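Local structure of chorismate mutase (Helicobacter pylori, 6AL9) at residues E52-S60 and L72-F80. The protein probably catalyses, as a type II chorismate mutase, the rearrangement of chorismate to prephenate, a step towards phenylalanine and tyrosine. Sequence-based numbering, arbitrary orientation.
Sequences EQEILKRLS and LTGFYTEVF. With PHB (p-hydroxybenzoic acid), chain E.
Helices 49-61 and 69-93 pack Glu52, Leu56 and Leu59 against Leu72, Tyr76 and Phe80, running roughly antiparallel, with short-segment axes 10.7 Å apart at 145°. Within the all-helical, dimeric chorismate mutase type II fold they form a helical hairpin, and its Glu52-Phe80 end borders the p-hydroxybenzoic acid pocket. Leu56 is a knob in the hole formed by Leu72, Thr73, Tyr76 and Phe80: its CD2 lies 4.0 Å from Tyr76 CB and also touches Leu72, while CD1 meets the edge of the Phe80 ring near CE2. One turn further along, Leu59 CD1 reaches Tyr76 CE2 at 3.5 Å, the two side chains crossing at about a right angle. Leu72 CD1 closes this end beside Leu59 and Ser60. The second subunit continues the packing around Ile55 and Leu59, and Arg58 NH1 hydrogen-bonds to Asn21 of that chain.

At the pocket, Glu52 lies over one face of Phe80. A CH-pi contact is supported by Glu52 CG lying 3.7 Å from the ring centroid and 12° off its normal. The chain, extended beyond CG, then carries the carboxylate along the ring. Their planes are 14° apart, which makes the two groups stacked. Ile55 CG2 meets the Phe80 ring at its edge, in plane, while Arg30 of helix 9-41 touches both residues. Glu52 OE2 has two partners, a salt bridge to Arg84 and the ligand hydroxyl. In the hydroxyl bond, ligand O4 donates to Glu52 OE2 at 3.2 Å.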
loop_
_atom_site.group_PDB
_atom_site.type_symbol
_atom_site.label_atom_id
_atom_site.label_comp_id
_atom_site.label_asym_id
_atom_site.label_seq_id
_atom_site.Cartn_x
_atom_site.Cartn_y
_atom_site.Cartn_z
ATOM N N GLU B 52 12.617 1.821 9.856
ATOM C CA GLU B 52 11.735 0.885 9.165
ATOM C C GLU B 52 11.211 -0.161 10.130
ATOM O O GLU B 52 10.027 -0.487 10.107
ATOM C CB GLU B 52 12.457 0.189 8.006
ATOM C CG GLU B 52 12.801 1.095 6.826
ATOM C CD GLU B 52 13.358 0.334 5.627
ATOM O OE1 GLU B 52 13.425 -0.924 5.692
ATOM O OE2 GLU B 52 13.742 1.000 4.612
ATOM N N GLN B 53 12.088 -0.694 10.971
ATOM C CA GLN B 53 11.707 -1.761 11.886
ATOM C C GLN B 53 10.831 -1.242 13.025
ATOM O O GLN B 53 9.911 -1.928 13.443
ATOM C CB GLN B 53 12.933 -2.465 12.449
ATOM C CG GLN B 53 13.439 -3.601 11.587
ATOM C CD GLN B 53 12.415 -4.718 11.373
ATOM O OE1 GLN B 53 11.932 -5.372 12.314
ATOM N NE2 GLN B 53 12.104 -4.956 10.126
ATOM N N GLU B 54 11.113 -0.040 13.514
ATOM C CA GLU B 54 10.208 0.645 14.418
ATOM C C GLU B 54 8.794 0.855 13.841
ATOM O O GLU B 54 7.803 0.627 14.534
ATOM C CB GLU B 54 10.819 1.983 14.861
ATOM C CG GLU B 54 11.955 1.815 15.862
ATOM C CD GLU B 54 12.768 3.090 16.078
ATOM O OE1 GLU B 54 12.686 4.015 15.236
ATOM O OE2 GLU B 54 13.497 3.173 17.104
ATOM N N ILE B 55 8.694 1.264 12.574
ATOM C CA ILE B 55 7.394 1.404 11.912
ATOM C C ILE B 55 6.628 0.073 11.934
ATOM O O ILE B 55 5.492 0.001 12.437
ATOM C CB ILE B 55 7.545 1.928 10.448
ATOM C CG1 ILE B 55 7.982 3.390 10.478
ATOM C CG2 ILE B 55 6.232 1.819 9.698
ATOM C CD1 ILE B 55 8.262 4.044 9.138
ATOM N N LEU B 56 7.270 -0.985 11.430
ATOM C CA LEU B 56 6.653 -2.323 11.412
ATOM C C LEU B 56 6.225 -2.802 12.806
ATOM O O LEU B 56 5.107 -3.278 12.985
ATOM C CB LEU B 56 7.576 -3.351 10.741
ATOM C CG LEU B 56 7.506 -3.284 9.207
ATOM C CD1 LEU B 56 8.637 -4.001 8.497
ATOM C CD2 LEU B 56 6.185 -3.841 8.706
ATOM N N LYS B 57 7.117 -2.670 13.782
ATOM C CA LYS B 57 6.826 -3.059 15.150
ATOM C C LYS B 57 5.564 -2.366 15.628
ATOM O O LYS B 57 4.590 -3.008 16.056
ATOM C CB LYS B 57 8.010 -2.699 16.056
ATOM C CG LYS B 57 8.617 -3.886 16.788
ATOM C CD LYS B 57 10.008 -3.565 17.344
ATOM C CE LYS B 57 11.034 -3.491 16.211
ATOM N NZ LYS B 57 12.369 -2.945 16.604
ATOM N N ARG B 58 5.565 -1.042 15.538
ATOM C CA ARG B 58 4.427 -0.268 16.023
ATOM C C ARG B 58 3.134 -0.737 15.317
ATOM O O ARG B 58 2.161 -1.108 15.985
ATOM C CB ARG B 58 4.679 1.219 15.817
ATOM C CG ARG B 58 3.546 2.130 16.262
ATOM C CD ARG B 58 3.840 3.589 15.889
ATOM N NE ARG B 58 3.664 3.879 14.461
ATOM C CZ ARG B 58 2.493 4.007 13.836
ATOM N NH1 ARG B 58 1.360 3.849 14.495
ATOM N NH2 ARG B 58 2.454 4.270 12.531
ATOM N N LEU B 59 3.153 -0.777 13.986
ATOM C CA LEU B 59 1.959 -1.222 13.219
ATOM C C LEU B 59 1.502 -2.656 13.539
ATOM O O LEU B 59 0.304 -2.941 13.534
ATOM C CB LEU B 59 2.203 -1.118 11.705
ATOM C CG LEU B 59 2.406 0.286 11.182
ATOM C CD1 LEU B 59 3.086 0.222 9.819
ATOM C CD2 LEU B 59 1.082 1.035 11.129
ATOM N N SER B 60 2.455 -3.548 13.804
ATOM C CA SER B 60 2.156 -4.919 14.203
ATOM C C SER B 60 1.317 -5.024 15.466
ATOM O O SER B 60 0.557 -5.972 15.629
ATOM C CB SER B 60 3.452 -5.683 14.427
ATOM O OG SER B 60 4.052 -5.922 13.181
ATOM N N LEU B 72 2.067 -7.270 6.643
ATOM C CA LEU B 72 2.644 -5.930 6.828
ATOM C C LEU B 72 4.067 -5.878 6.302
ATOM O O LEU B 72 4.428 -4.915 5.623
ATOM C CB LEU B 72 2.603 -5.481 8.291
ATOM C CG LEU B 72 1.254 -4.950 8.803
ATOM C CD1 LEU B 72 1.132 -5.013 10.317
ATOM C CD2 LEU B 72 0.993 -3.538 8.320
ATOM N N THR B 73 4.859 -6.907 6.613
ATOM C CA THR B 73 6.240 -6.989 6.160
ATOM C C THR B 73 6.294 -6.938 4.630
ATOM O O THR B 73 7.038 -6.160 4.067
ATOM C CB THR B 73 6.951 -8.271 6.694
ATOM O OG1 THR B 73 7.096 -8.200 8.124
ATOM C CG2 THR B 73 8.335 -8.426 6.077
ATOM N N GLY B 74 5.462 -7.717 3.955
ATOM C CA GLY B 74 5.429 -7.679 2.503
ATOM C C GLY B 74 4.965 -6.330 1.993
ATOM O O GLY B 74 5.621 -5.704 1.158
ATOM N N PHE B 75 3.822 -5.881 2.482
ATOM C CA PHE B 75 3.350 -4.569 2.117
ATOM C C PHE B 75 4.440 -3.473 2.248
ATOM O O PHE B 75 4.724 -2.725 1.300
ATOM C CB PHE B 75 2.141 -4.204 2.962
ATOM C CG PHE B 75 1.434 -2.957 2.499
ATOM C CD1 PHE B 75 0.825 -2.917 1.262
ATOM C CD2 PHE B 75 1.379 -1.834 3.307
ATOM C CE1 PHE B 75 0.145 -1.778 0.831
ATOM C CE2 PHE B 75 0.724 -0.693 2.885
ATOM C CZ PHE B 75 0.097 -0.661 1.643
ATOM N N TYR B 76 5.038 -3.369 3.432
ATOM C CA TYR B 76 5.938 -2.260 3.702
ATOM C C TYR B 76 7.296 -2.439 3.107
ATOM O O TYR B 76 7.967 -1.471 2.877
ATOM C CB TYR B 76 6.003 -1.910 5.190
ATOM C CG TYR B 76 4.937 -0.892 5.544
ATOM C CD1 TYR B 76 5.123 0.456 5.271
ATOM C CD2 TYR B 76 3.708 -1.290 6.063
ATOM C CE1 TYR B 76 4.151 1.384 5.554
ATOM C CE2 TYR B 76 2.734 -0.366 6.350
ATOM C CZ TYR B 76 2.970 0.962 6.090
ATOM O OH TYR B 76 2.001 1.888 6.363
ATOM N N THR B 77 7.702 -3.670 2.826
ATOM C CA THR B 77 8.962 -3.872 2.109
ATOM C C THR B 77 8.894 -3.094 0.803
ATOM O O THR B 77 9.823 -2.373 0.441
ATOM C CB THR B 77 9.290 -5.363 1.840
ATOM O OG1 THR B 77 9.573 -6.045 3.089
ATOM C CG2 THR B 77 10.542 -5.455 0.941
ATOM N N GLU B 78 7.752 -3.208 0.123
ATOM C CA GLU B 78 7.546 -2.533 -1.144
ATOM C C GLU B 78 7.413 -1.024 -0.954
ATOM O O GLU B 78 8.065 -0.234 -1.675
ATOM C CB GLU B 78 6.306 -3.097 -1.816
ATOM C CG GLU B 78 5.984 -2.495 -3.165
ATOM C CD GLU B 78 7.085 -2.691 -4.196
ATOM O OE1 GLU B 78 7.088 -1.933 -5.190
ATOM O OE2 GLU B 78 7.932 -3.599 -4.035
ATOM N N VAL B 79 6.583 -0.634 0.008
ATOM C CA VAL B 79 6.461 0.766 0.383
ATOM C C VAL B 79 7.793 1.451 0.713
ATOM O O VAL B 79 8.046 2.582 0.266
ATOM C CB VAL B 79 5.489 0.948 1.565
ATOM C CG1 VAL B 79 5.485 2.391 2.046
ATOM C CG2 VAL B 79 4.087 0.573 1.129
ATOM N N PHE B 80 8.640 0.789 1.497
ATOM C CA PHE B 80 9.949 1.334 1.852
ATOM C C PHE B 80 10.871 1.366 0.627
ATOM O O PHE B 80 11.601 2.343 0.461
ATOM C CB PHE B 80 10.646 0.532 2.969
ATOM C CG PHE B 80 9.957 0.581 4.326
ATOM C CD1 PHE B 80 9.327 1.710 4.781
ATOM C CD2 PHE B 80 9.945 -0.530 5.129
ATOM C CE1 PHE B 80 8.706 1.735 6.005
ATOM C CE2 PHE B 80 9.330 -0.517 6.357
ATOM C CZ PHE B 80 8.701 0.616 6.792
HETATM C "C1'" PHB E . 9.746 6.229 5.316
HETATM O "O1'" PHB E . 8.941 5.785 6.162
HETATM O "O2'" PHB E . 9.432 7.161 4.538
HETATM C C1 PHB E . 11.117 5.619 5.247
HETATM C C2 PHB E . 11.869 5.650 4.065
HETATM C C3 PHB E . 13.142 5.079 4.024
HETATM C C4 PHB E . 13.662 4.477 5.168
HETATM C C5 PHB E . 12.915 4.451 6.346
HETATM C C6 PHB E . 11.646 5.019 6.386
HETATM O O4 PHB E . 14.897 3.907 5.148
#